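Local coordinates for L-lysine 6-monooxygenase involved in desferrioxamine biosynthesis (Erwinia amylovora CFBP1430, PDB 5O8R), which probably catalyses the FAD- and NADPH-dependent N6-hydroxylation of L-lysine, a step in the biosynthesis of the siderophore desferrioxamine, at residues P161-P166 with F176-E181; E187-K192 with G335-T340; E315-L320 with S330-G335. All coordinates share one frame; numbering follows the deposited sequence.

Contact 1: P161-P166 with F176-E181. With NAP (NADP nicotinamide-adenine-dinucleotide phosphate), chain D.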
loop_
_atom_site.group_PDB
_atom_site.type_symbol
_atom_site.label_atom_id
_atom_site.label_comp_id
_atom_site.label_asym_id
_atom_site.label_seq_id
_atom_site.Cartn_x
_atom_site.Cartn_y
_atom_site.Cartn_z
ATOM N N PRO A 161 34.255 6.575 -2.463
ATOM C CA PRO A 161 34.644 6.764 -1.096
ATOM C C PRO A 161 34.953 5.419 -0.525
ATOM O O PRO A 161 34.737 4.377 -1.183
ATOM C CB PRO A 161 33.368 7.283 -0.481
ATOM C CG PRO A 161 32.299 6.491 -1.182
ATOM C CD PRO A 161 32.841 6.135 -2.530
ATOM N N SER A 162 35.415 5.426 0.713
ATOM C CA SER A 162 35.827 4.172 1.315
ATOM C C SER A 162 35.371 4.009 2.758
ATOM O O SER A 162 34.993 4.989 3.429
ATOM C CB SER A 162 37.331 3.955 1.139
ATOM O OG SER A 162 38.051 4.886 1.891
ATOM N N ALA A 163 35.389 2.729 3.170
ATOM C CA ALA A 163 34.769 2.250 4.384
ATOM C C ALA A 163 35.365 2.971 5.573
ATOM O O ALA A 163 36.560 3.101 5.628
ATOM C CB ALA A 163 34.976 0.753 4.485
ATOM N N TRP A 164 34.529 3.457 6.497
ATOM C CA TRP A 164 34.959 4.322 7.598
ATOM C C TRP A 164 34.376 3.928 8.961
ATOM O O TRP A 164 33.219 3.477 9.044
ATOM C CB TRP A 164 34.550 5.723 7.264
ATOM C CG TRP A 164 34.921 6.763 8.256
ATOM C CD1 TRP A 164 36.008 7.573 8.214
ATOM C CD2 TRP A 164 34.164 7.162 9.409
ATOM N NE1 TRP A 164 35.997 8.434 9.276
ATOM C CE2 TRP A 164 34.873 8.214 10.023
ATOM C CE3 TRP A 164 32.954 6.730 9.981
ATOM C CZ2 TRP A 164 34.436 8.834 11.194
ATOM C CZ3 TRP A 164 32.506 7.355 11.136
ATOM C CH2 TRP A 164 33.253 8.399 11.735
ATOM N N SER A 165 35.204 4.113 10.010
ATOM C CA SER A 165 34.873 3.814 11.419
ATOM C C SER A 165 35.292 4.979 12.255
ATOM O O SER A 165 36.166 5.699 11.857
ATOM C CB SER A 165 35.638 2.602 11.933
ATOM O OG SER A 165 35.646 1.553 10.980
ATOM N N PRO A 166 34.696 5.171 13.438
ATOM C CA PRO A 166 35.117 6.353 14.224
ATOM C C PRO A 166 36.535 6.205 14.639
ATOM O O PRO A 166 36.961 5.085 14.885
ATOM C CB PRO A 166 34.233 6.307 15.468
ATOM C CG PRO A 166 33.124 5.370 15.127
ATOM C CD PRO A 166 33.633 4.402 14.104
ATOM N N PHE A 176 36.312 -6.023 15.477
ATOM C CA PHE A 176 35.019 -5.558 14.984
ATOM C C PHE A 176 34.971 -5.629 13.485
ATOM O O PHE A 176 35.999 -5.572 12.867
ATOM C CB PHE A 176 34.707 -4.141 15.440
ATOM C CG PHE A 176 35.337 -3.061 14.620
ATOM C CD1 PHE A 176 34.966 -2.850 13.312
ATOM C CD2 PHE A 176 36.223 -2.175 15.212
ATOM C CE1 PHE A 176 35.519 -1.824 12.585
ATOM C CE2 PHE A 176 36.769 -1.121 14.507
ATOM C CZ PHE A 176 36.420 -0.945 13.182
ATOM N N VAL A 177 33.769 -5.686 12.908
ATOM C CA VAL A 177 33.593 -5.848 11.470
ATOM C C VAL A 177 32.775 -4.695 10.935
ATOM O O VAL A 177 31.692 -4.434 11.409
ATOM C CB VAL A 177 33.035 -7.250 11.088
ATOM C CG1 VAL A 177 33.276 -8.246 12.191
ATOM C CG2 VAL A 177 31.567 -7.263 10.722
ATOM N N HIS A 178 33.324 -3.965 9.972
ATOM C CA HIS A 178 32.590 -2.867 9.329
ATOM C C HIS A 178 31.521 -3.477 8.452
ATOM O O HIS A 178 31.545 -4.676 8.146
ATOM C CB HIS A 178 33.525 -1.995 8.528
ATOM C CG HIS A 178 32.873 -0.831 7.846
ATOM N ND1 HIS A 178 32.312 -0.929 6.586
ATOM C CD2 HIS A 178 32.751 0.471 8.224
ATOM C CE1 HIS A 178 31.855 0.262 6.225
ATOM N NE2 HIS A 178 32.107 1.128 7.201
ATOM N N SER A 179 30.533 -2.672 8.124
ATOM C CA SER A 179 29.355 -3.201 7.509
ATOM C C SER A 179 29.711 -3.859 6.199
ATOM O O SER A 179 29.136 -4.904 5.862
ATOM C CB SER A 179 28.290 -2.127 7.403
ATOM O OG SER A 179 28.776 -0.959 6.793
ATOM N N SER A 180 30.723 -3.303 5.514
ATOM C CA SER A 180 31.231 -3.876 4.258
ATOM C C SER A 180 31.724 -5.287 4.401
ATOM O O SER A 180 31.716 -6.024 3.445
ATOM C CB SER A 180 32.340 -3.028 3.648
ATOM O OG SER A 180 33.047 -2.361 4.647
ATOM N N GLU A 181 32.136 -5.678 5.587
ATOM C CA GLU A 181 32.690 -7.007 5.794
ATOM C C GLU A 181 31.669 -7.991 6.360
ATOM O O GLU A 181 32.012 -9.114 6.662
ATOM C CB GLU A 181 33.895 -6.876 6.735
ATOM C CG GLU A 181 34.907 -5.810 6.298
ATOM C CD GLU A 181 36.045 -5.635 7.287
ATOM O OE1 GLU A 181 37.133 -6.258 7.098
ATOM O OE2 GLU A 181 35.831 -4.885 8.261
HETATM P PA NAP D . 25.445 6.417 6.922
HETATM O O1A NAP D . 26.591 7.393 6.572
HETATM O O2A NAP D . 23.978 6.883 6.971
HETATM O O5B NAP D . 25.738 5.588 8.275
HETATM C C5B NAP D . 26.328 6.306 9.347
HETATM C C4B NAP D . 25.591 6.051 10.632
HETATM O O4B NAP D . 26.678 5.871 11.512
HETATM C C3B NAP D . 24.712 7.242 11.078
HETATM O O3B NAP D . 23.477 6.883 11.778
HETATM C C2B NAP D . 25.754 7.998 11.897
HETATM O O2B NAP D . 25.203 8.963 12.821
HETATM C C1B NAP D . 26.491 6.820 12.533
HETATM N N9A NAP D . 27.758 7.183 13.221
HETATM C C8A NAP D . 28.897 7.784 12.769
HETATM N N7A NAP D . 29.782 7.947 13.813
HETATM C C5A NAP D . 29.186 7.437 14.900
HETATM C C6A NAP D . 29.506 7.278 16.311
HETATM N N6A NAP D . 30.693 7.703 16.696
HETATM N N1A NAP D . 28.612 6.715 17.167
HETATM C C2A NAP D . 27.400 6.253 16.749
HETATM N N3A NAP D . 27.003 6.356 15.453
HETATM C C4A NAP D . 27.852 6.935 14.522
HETATM O O3 NAP D . 25.681 5.303 5.771
HETATM P PN NAP D . 25.302 3.741 5.660
HETATM O O1N NAP D . 26.568 3.087 5.193
HETATM O O2N NAP D . 24.590 3.203 6.954
HETATM O O5D NAP D . 24.378 3.793 4.311
HETATM C C5D NAP D . 23.768 4.996 3.783
HETATM C C4D NAP D . 24.719 5.802 2.878
HETATM O O4D NAP D . 24.915 4.965 1.753
HETATM C C3D NAP D . 24.163 7.173 2.413
HETATM O O3D NAP D . 25.056 8.320 2.499
HETATM C C2D NAP D . 23.717 6.930 0.986
HETATM O O2D NAP D . 24.335 7.828 0.047
HETATM C C1D NAP D . 24.094 5.459 0.695
HETATM N N1N NAP D . 22.983 4.510 0.451
HETATM C C2N NAP D . 23.208 3.177 0.655
HETATM C C3N NAP D . 22.188 2.257 0.371
HETATM C C7N NAP D . 22.339 0.789 0.578
HETATM O O7N NAP D . 21.798 0.024 -0.246
HETATM N N7N NAP D . 23.024 0.416 1.664
HETATM C C4N NAP D . 20.956 2.699 -0.115
HETATM C C5N NAP D . 20.751 4.060 -0.312
HETATM C C6N NAP D . 21.784 4.947 -0.036
HETATM P P2B NAP D . 24.678 10.411 12.322
HETATM O O1X NAP D . 24.743 11.282 13.579
HETATM O O2X NAP D . 23.279 10.171 11.761
HETATM O O3X NAP D . 25.654 10.792 11.225
#

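Contact 2: E187-K192 with G335-T340. With NAP (NADP nicotinamide-adenine-dinucleotide phosphate), chain D.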
loop_
_atom_site.group_PDB
_atom_site.type_symbol
_atom_site.label_atom_id
_atom_site.label_comp_id
_atom_site.label_asym_id
_atom_site.label_seq_id
_atom_site.Cartn_x
_atom_site.Cartn_y
_atom_site.Cartn_z
ATOM N N GLU A 187 28.400 -15.652 9.731
ATOM C CA GLU A 187 28.493 -16.946 10.389
ATOM C C GLU A 187 29.313 -16.824 11.683
ATOM O O GLU A 187 28.931 -17.329 12.726
ATOM C CB GLU A 187 29.086 -17.984 9.447
ATOM C CG GLU A 187 28.585 -19.393 9.730
ATOM C CD GLU A 187 29.639 -20.498 9.575
ATOM O OE1 GLU A 187 30.395 -20.474 8.566
ATOM O OE2 GLU A 187 29.688 -21.401 10.461
ATOM N N LYS A 188 30.403 -16.085 11.621
ATOM C CA LYS A 188 31.211 -15.815 12.804
ATOM C C LYS A 188 30.444 -15.074 13.908
ATOM O O LYS A 188 30.518 -15.429 15.081
ATOM C CB LYS A 188 32.451 -14.983 12.396
ATOM C CG LYS A 188 33.671 -15.066 13.335
ATOM C CD LYS A 188 34.294 -16.471 13.419
ATOM C CE LYS A 188 34.175 -17.292 12.120
ATOM N NZ LYS A 188 34.833 -18.592 12.332
ATOM N N LEU A 189 29.756 -14.009 13.542
ATOM C CA LEU A 189 29.077 -13.164 14.527
ATOM C C LEU A 189 27.880 -13.883 15.128
ATOM O O LEU A 189 27.556 -13.663 16.273
ATOM C CB LEU A 189 28.562 -11.874 13.888
ATOM C CG LEU A 189 29.557 -10.839 13.371
ATOM C CD1 LEU A 189 28.918 -9.972 12.305
ATOM C CD2 LEU A 189 30.056 -9.956 14.482
ATOM N N GLN A 190 27.210 -14.733 14.358
ATOM C CA GLN A 190 26.028 -15.414 14.891
ATOM C C GLN A 190 26.379 -16.430 15.995
ATOM O O GLN A 190 25.520 -16.837 16.793
ATOM C CB GLN A 190 25.168 -15.992 13.751
ATOM C CG GLN A 190 24.565 -14.858 12.945
ATOM C CD GLN A 190 23.536 -15.316 11.966
ATOM O OE1 GLN A 190 23.845 -16.044 11.056
ATOM N NE2 GLN A 190 22.298 -14.883 12.145
ATOM N N LYS A 191 27.655 -16.804 16.058
ATOM C CA LYS A 191 28.134 -17.664 17.119
ATOM C C LYS A 191 28.336 -16.945 18.416
ATOM O O LYS A 191 28.409 -17.601 19.433
ATOM C CB LYS A 191 29.420 -18.341 16.731
ATOM C CG LYS A 191 29.214 -19.516 15.798
ATOM C CD LYS A 191 30.575 -20.120 15.414
ATOM C CE LYS A 191 30.446 -21.484 14.739
ATOM N NZ LYS A 191 31.312 -21.564 13.527
ATOM N N LYS A 192 28.401 -15.623 18.419
ATOM C CA LYS A 192 28.647 -14.914 19.679
ATOM C C LYS A 192 27.385 -14.856 20.567
ATOM O O LYS A 192 26.260 -15.137 20.151
ATOM C CB LYS A 192 29.230 -13.513 19.446
ATOM C CG LYS A 192 30.337 -13.481 18.415
ATOM C CD LYS A 192 31.153 -12.192 18.447
ATOM C CE LYS A 192 32.624 -12.411 18.058
ATOM N NZ LYS A 192 32.667 -13.255 16.831
ATOM N N GLY A 335 30.251 -9.399 19.726
ATOM C CA GLY A 335 30.244 -8.939 18.325
ATOM C C GLY A 335 29.964 -7.457 18.185
ATOM O O GLY A 335 29.323 -6.836 19.020
ATOM N N LEU A 336 30.466 -6.892 17.117
ATOM C CA LEU A 336 30.335 -5.467 16.888
ATOM C C LEU A 336 30.374 -5.159 15.378
ATOM O O LEU A 336 31.377 -5.391 14.744
ATOM C CB LEU A 336 31.418 -4.706 17.608
ATOM C CG LEU A 336 31.377 -3.257 17.219
ATOM C CD1 LEU A 336 30.041 -2.642 17.576
ATOM C CD2 LEU A 336 32.445 -2.517 17.974
ATOM N N VAL A 337 29.268 -4.658 14.821
ATOM C CA VAL A 337 29.155 -4.355 13.416
ATOM C C VAL A 337 29.122 -2.873 13.379
ATOM O O VAL A 337 28.234 -2.259 13.970
ATOM C CB VAL A 337 27.888 -4.923 12.800
ATOM C CG1 VAL A 337 27.728 -4.448 11.380
ATOM C CG2 VAL A 337 27.941 -6.450 12.818
ATOM N N MET A 338 30.124 -2.301 12.719
ATOM C CA MET A 338 30.328 -0.886 12.727
ATOM C C MET A 338 29.772 -0.337 11.401
ATOM O O MET A 338 30.408 -0.412 10.371
ATOM C CB MET A 338 31.788 -0.630 12.882
ATOM C CG MET A 338 32.053 0.834 13.120
ATOM S SD MET A 338 31.977 1.250 14.855
ATOM C CE MET A 338 33.202 0.121 15.501
ATOM N N ALA A 339 28.559 0.206 11.448
ATOM C CA ALA A 339 27.751 0.489 10.258
ATOM C C ALA A 339 27.754 1.983 10.116
ATOM O O ALA A 339 26.701 2.640 10.047
ATOM C CB ALA A 339 26.332 -0.068 10.438
ATOM N N THR A 340 28.966 2.511 10.058
ATOM C CA THR A 340 29.221 3.952 10.226
ATOM C C THR A 340 29.556 4.644 8.936
ATOM O O THR A 340 29.881 5.834 8.945
ATOM C CB THR A 340 30.364 4.196 11.226
ATOM O OG1 THR A 340 31.480 3.337 10.927
ATOM C CG2 THR A 340 29.880 3.869 12.597
HETATM P PA NAP D . 25.445 6.417 6.922
HETATM O O1A NAP D . 26.591 7.393 6.572
HETATM O O2A NAP D . 23.978 6.883 6.971
HETATM O O5B NAP D . 25.738 5.588 8.275
HETATM C C5B NAP D . 26.328 6.306 9.347
HETATM C C4B NAP D . 25.591 6.051 10.632
HETATM O O4B NAP D . 26.678 5.871 11.512
HETATM C C3B NAP D . 24.712 7.242 11.078
HETATM O O3B NAP D . 23.477 6.883 11.778
HETATM C C2B NAP D . 25.754 7.998 11.897
HETATM O O2B NAP D . 25.203 8.963 12.821
HETATM C C1B NAP D . 26.491 6.820 12.533
HETATM N N9A NAP D . 27.758 7.183 13.221
HETATM C C8A NAP D . 28.897 7.784 12.769
HETATM N N7A NAP D . 29.782 7.947 13.813
HETATM C C5A NAP D . 29.186 7.437 14.900
HETATM C C6A NAP D . 29.506 7.278 16.311
HETATM N N6A NAP D . 30.693 7.703 16.696
HETATM N N1A NAP D . 28.612 6.715 17.167
HETATM C C2A NAP D . 27.400 6.253 16.749
HETATM N N3A NAP D . 27.003 6.356 15.453
HETATM C C4A NAP D . 27.852 6.935 14.522
HETATM O O3 NAP D . 25.681 5.303 5.771
HETATM P PN NAP D . 25.302 3.741 5.660
HETATM O O1N NAP D . 26.568 3.087 5.193
HETATM O O2N NAP D . 24.590 3.203 6.954
HETATM O O5D NAP D . 24.378 3.793 4.311
HETATM C C5D NAP D . 23.768 4.996 3.783
HETATM C C4D NAP D . 24.719 5.802 2.878
HETATM O O4D NAP D . 24.915 4.965 1.753
HETATM C C3D NAP D . 24.163 7.173 2.413
HETATM O O3D NAP D . 25.056 8.320 2.499
HETATM C C2D NAP D . 23.717 6.930 0.986
HETATM O O2D NAP D . 24.335 7.828 0.047
HETATM C C1D NAP D . 24.094 5.459 0.695
HETATM N N1N NAP D . 22.983 4.510 0.451
HETATM C C2N NAP D . 23.208 3.177 0.655
HETATM C C3N NAP D . 22.188 2.257 0.371
HETATM C C7N NAP D . 22.339 0.789 0.578
HETATM O O7N NAP D . 21.798 0.024 -0.246
HETATM N N7N NAP D . 23.024 0.416 1.664
HETATM C C4N NAP D . 20.956 2.699 -0.115
HETATM C C5N NAP D . 20.751 4.060 -0.312
HETATM C C6N NAP D . 21.784 4.947 -0.036
HETATM P P2B NAP D . 24.678 10.411 12.322
HETATM O O1X NAP D . 24.743 11.282 13.579
HETATM O O2X NAP D . 23.279 10.171 11.761
HETATM O O3X NAP D . 25.654 10.792 11.225
#

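Contact 3: E315-L320 with S330-G335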
loop_
_atom_site.group_PDB
_atom_site.type_symbol
_atom_site.label_atom_id
_atom_site.label_comp_id
_atom_site.label_asym_id
_atom_site.label_seq_id
_atom_site.Cartn_x
_atom_site.Cartn_y
_atom_site.Cartn_z
ATOM N N GLU A 315 35.016 -9.411 25.614
ATOM C CA GLU A 315 33.888 -8.526 25.333
ATOM C C GLU A 315 34.418 -7.132 25.093
ATOM O O GLU A 315 35.361 -6.711 25.724
ATOM C CB GLU A 315 32.991 -8.376 26.571
ATOM C CG GLU A 315 31.828 -9.342 26.727
ATOM C CD GLU A 315 31.010 -9.048 27.986
ATOM O OE1 GLU A 315 30.803 -7.866 28.368
ATOM O OE2 GLU A 315 30.562 -10.028 28.604
ATOM N N PHE A 316 33.772 -6.384 24.223
ATOM C CA PHE A 316 33.980 -4.953 24.167
ATOM C C PHE A 316 33.172 -4.256 25.253
ATOM O O PHE A 316 32.088 -4.730 25.632
ATOM C CB PHE A 316 33.411 -4.404 22.896
ATOM C CG PHE A 316 34.251 -4.610 21.701
ATOM C CD1 PHE A 316 35.314 -3.730 21.432
ATOM C CD2 PHE A 316 33.924 -5.589 20.775
ATOM C CE1 PHE A 316 36.074 -3.878 20.293
ATOM C CE2 PHE A 316 34.672 -5.736 19.626
ATOM C CZ PHE A 316 35.751 -4.893 19.398
ATOM N N GLU A 317 33.675 -3.093 25.660
ATOM C CA GLU A 317 32.962 -2.143 26.466
ATOM C C GLU A 317 32.933 -0.845 25.686
ATOM O O GLU A 317 33.969 -0.257 25.358
ATOM C CB GLU A 317 33.665 -1.939 27.799
ATOM C CG GLU A 317 32.863 -1.187 28.879
ATOM C CD GLU A 317 33.540 0.070 29.463
ATOM O OE1 GLU A 317 33.189 0.439 30.606
ATOM O OE2 GLU A 317 34.360 0.737 28.782
ATOM N N LEU A 318 31.729 -0.380 25.404
ATOM C CA LEU A 318 31.525 0.784 24.542
ATOM C C LEU A 318 31.200 1.968 25.425
ATOM O O LEU A 318 30.326 1.900 26.249
ATOM C CB LEU A 318 30.384 0.512 23.546
ATOM C CG LEU A 318 30.325 -0.926 22.972
ATOM C CD1 LEU A 318 29.173 -1.175 21.984
ATOM C CD2 LEU A 318 31.655 -1.272 22.317
ATOM N N LYS A 319 31.926 3.046 25.280
ATOM C CA LYS A 319 31.670 4.223 26.073
ATOM C C LYS A 319 30.873 5.074 25.143
ATOM O O LYS A 319 31.336 5.409 24.044
ATOM C CB LYS A 319 32.966 4.938 26.518
ATOM C CG LYS A 319 33.973 4.061 27.273
ATOM C CD LYS A 319 33.798 4.090 28.786
ATOM C CE LYS A 319 35.045 3.574 29.508
ATOM N NZ LYS A 319 35.620 4.595 30.434
ATOM N N LEU A 320 29.663 5.409 25.575
ATOM C CA LEU A 320 28.720 6.187 24.769
ATOM C C LEU A 320 28.381 7.476 25.494
ATOM O O LEU A 320 28.387 7.509 26.731
ATOM C CB LEU A 320 27.467 5.365 24.555
ATOM C CG LEU A 320 27.735 4.013 23.887
ATOM C CD1 LEU A 320 26.577 3.062 24.116
ATOM C CD2 LEU A 320 27.972 4.200 22.404
ATOM N N SER A 330 27.782 3.202 29.455
ATOM C CA SER A 330 28.528 2.154 28.820
ATOM C C SER A 330 27.675 0.896 28.604
ATOM O O SER A 330 26.781 0.594 29.369
ATOM C CB SER A 330 29.744 1.826 29.690
ATOM O OG SER A 330 29.454 0.799 30.652
ATOM N N ARG A 331 28.004 0.140 27.586
ATOM C CA ARG A 331 27.293 -1.081 27.248
ATOM C C ARG A 331 28.357 -2.012 26.792
ATOM O O ARG A 331 29.467 -1.562 26.508
ATOM C CB ARG A 331 26.367 -0.871 26.029
ATOM C CG ARG A 331 25.345 0.256 26.095
ATOM C CD ARG A 331 24.238 -0.011 27.099
ATOM N NE ARG A 331 23.557 -1.298 26.934
ATOM C CZ ARG A 331 22.707 -1.795 27.833
ATOM N NH1 ARG A 331 22.435 -1.118 28.968
ATOM N NH2 ARG A 331 22.115 -2.968 27.605
ATOM N N ARG A 332 28.013 -3.283 26.650
ATOM C CA ARG A 332 28.987 -4.298 26.335
ATOM C C ARG A 332 28.492 -5.140 25.201
ATOM O O ARG A 332 27.394 -4.939 24.787
ATOM C CB ARG A 332 29.336 -5.045 27.615
ATOM C CG ARG A 332 30.085 -4.059 28.547
ATOM C CD ARG A 332 30.317 -4.454 29.975
ATOM N NE ARG A 332 31.045 -5.692 30.018
ATOM C CZ ARG A 332 31.407 -6.285 31.136
ATOM N NH1 ARG A 332 31.111 -5.740 32.319
ATOM N NH2 ARG A 332 32.074 -7.431 31.064
ATOM N N THR A 333 29.339 -5.978 24.615
ATOM C CA THR A 333 28.988 -6.756 23.411
ATOM C C THR A 333 30.220 -7.553 22.951
ATOM O O THR A 333 31.328 -7.036 22.974
ATOM C CB THR A 333 28.516 -5.858 22.211
ATOM O OG1 THR A 333 27.916 -6.640 21.130
ATOM C CG2 THR A 333 29.690 -4.971 21.697
ATOM N N GLU A 334 30.009 -8.791 22.520
ATOM C CA GLU A 334 31.070 -9.586 21.983
ATOM C C GLU A 334 31.249 -9.138 20.558
ATOM O O GLU A 334 32.254 -8.534 20.221
ATOM C CB GLU A 334 30.748 -11.078 22.100
ATOM C CG GLU A 334 30.626 -11.523 23.555
ATOM C CD GLU A 334 30.565 -13.031 23.729
ATOM O OE1 GLU A 334 30.407 -13.728 22.689
ATOM O OE2 GLU A 334 30.669 -13.499 24.912
ATOM N N GLY A 335 30.251 -9.399 19.726
ATOM C CA GLY A 335 30.244 -8.939 18.325
ATOM C C GLY A 335 29.964 -7.457 18.185
ATOM O O GLY A 335 29.323 -6.836 19.020
#

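Contact 1: P161-P166 with F176-E181
Ala163 opens the contact by setting its methyl group over one face of the His178 imidazole. CB lies 3.8 Å from the ring centroid and 21° off the ring normal, which meets the geometry of a CH-pi contact, and it is displaced toward the rim on the CE1 side. The same methyl reaches Ser180, with CB 3.7 Å from OG. At Trp164 the backbone does the touching: its carbonyl O lies at the edge of the imidazole, near the ring plane, 3.2 Å from His178 CD2. The indole turns to the cofactor instead. With CG anti to the backbone N (chi1 -179°), the six-membered ring reaches the adenine of NADP, CZ3 lying 3.9 Å from N7A, and N7A sits near the indole plane at its edge. Ser165 points back across the gap, where its OG approaches the Phe176 ring obliquely, 3.4 Å from CZ. Pro166 continues toward the adenine, its CG 3.7 Å from the amino nitrogen N6A.

The imidazole that receives Ala163 is held at both nitrogens: by its own turn at ND1 and by Gly341 O at NE2. Ser180 N donates to His178 ND1 over 3.1 Å at 170°, although the donor is tilted from the ring plane. The bond from NE2 to Gly341 O is consistent with a proton on NE2. At its start the segment touches FAD through Pro161, and further on NADP through Trp164 and Pro166; it thus spans the two nucleotide sites and runs against the edge strand 177-178 of a five-stranded parallel sheet, as in flavin monooxygenases with two dinucleotide-binding domains.

Contact 2: E187-K192 with G335-T340
Leu189 projects from helix 182-190 onto strand 335-338 and splits its two methyls between Gly335 and Val337. The setting is the Rossmann-like NADP-binding domain: the helix follows strand 177-178 and leads to strand 194-198, and strand 335-338 lies between those two in the parallel sheet, so the helix packs across the strand that separates its own neighbours in sequence. Leu189 CD2 rests against the backbone, 4.0 Å from Gly335 CA and 4.1 Å from Leu336 N. CD1 goes to Val337 CG2 at 3.7 Å, the two side chains crossing at about a right angle. The valine branch is placed for this by its first torsion, which puts CG1 anti to the backbone N (chi1 173°) and turns CG2 beside that N.

Around this pair, Ile195 and Val177 also touch Leu189, and Ile207 of helix 202-212 touches Val337, which makes the contact part of the apolar layer between helices and sheet.

Gly335 has no side chain, and its backbone is approached by Leu189 and Lys192 together. Backbone bonding to Ser194 ties the glycine to the next strand. Lys192 lies past the helix and contributes its aliphatic part, the chain bending at chi3 and chi4, from the CG-CD bond onward, where it meets the glycine. The atom that makes this approach is CD, 3.2 Å from Gly335 N and 3.4 Å from Gly335 CA.

Contact 3: E315-L320 with S330-G335
Phe316 and Thr333, like Leu318 and Arg331, form hydrogen-bonded pairs of an antiparallel hairpin whose strand axes pass within 4.6 Å at 154°. Each pair is closed by two backbone bonds. Phe316 N donates to Thr333 O over 2.8 Å, and Thr333 N returns a bond to Phe316 O. The straightest is Leu318 N to Arg331 O, at 177°. Glu317-Arg332 and Lys319-Ser330 are the non-hydrogen-bonded pairs between and beyond them.

The charged contact is a salt bridge. Arg332 NE donates to Glu315 OE1 over 2.7 Å, and NH2 adds a weak bond to the same oxygen. One carboxylate oxygen therefore takes both donors, with the carboxylate and guanidinium planes 46° apart. Glu313 also pairs with Arg332 NH2.

Apolar contact occupies the opposite face of the hairpin, where Phe316, Leu318, Arg331 and Thr333 point. Thr333 CG2 lies 3.8 Å from Leu318 CD1 and also meets Phe316 CB. At the far end Leu320 CD1 packs on the aliphatic CG of Arg331, 3.6 Å away.

Separately, the Phe316 ring edge meets a backbone carbonyl, Glu334 O, 3.4 Å from CD2.

Strand 315-322 is the middle of a three-stranded antiparallel sheet, with strand 303-311 along its other side, where Trp310 meets Phe316 edge-to-face. Strand 327-333, outermost within this chain, is met by the second subunit, where Gln430 O takes a bond from Arg331 NH1, and it runs on into strand 335-338 of the parallel sheet.

How the contacts relate
Contacts 1 and 2 each place one segment in the same parallel sheet, on the neighbouring strands 177-178 and 335-338, their centres 12 Å apart. Val177 O and Met338 N, 3.0 Å apart, probably bond across those strands, and Trp164 O probably bonds to Thr340 OG1 at 2.6 Å. Both reach NADP: contact 1 at the adenine, and contact 2 where Thr340 CA comes within 3.4 Å of the ribose O4B. Contact 3 shares Gly335 with contact 2, again with 12 Å between centres, and Leu336 CB packs 4.0 Å from Phe316 CE2. Its Leu320 side chain is about 6 Å from NADP. Contacts 1 and 3 are 18 Å apart between centres and meet through Phe176 and Phe316.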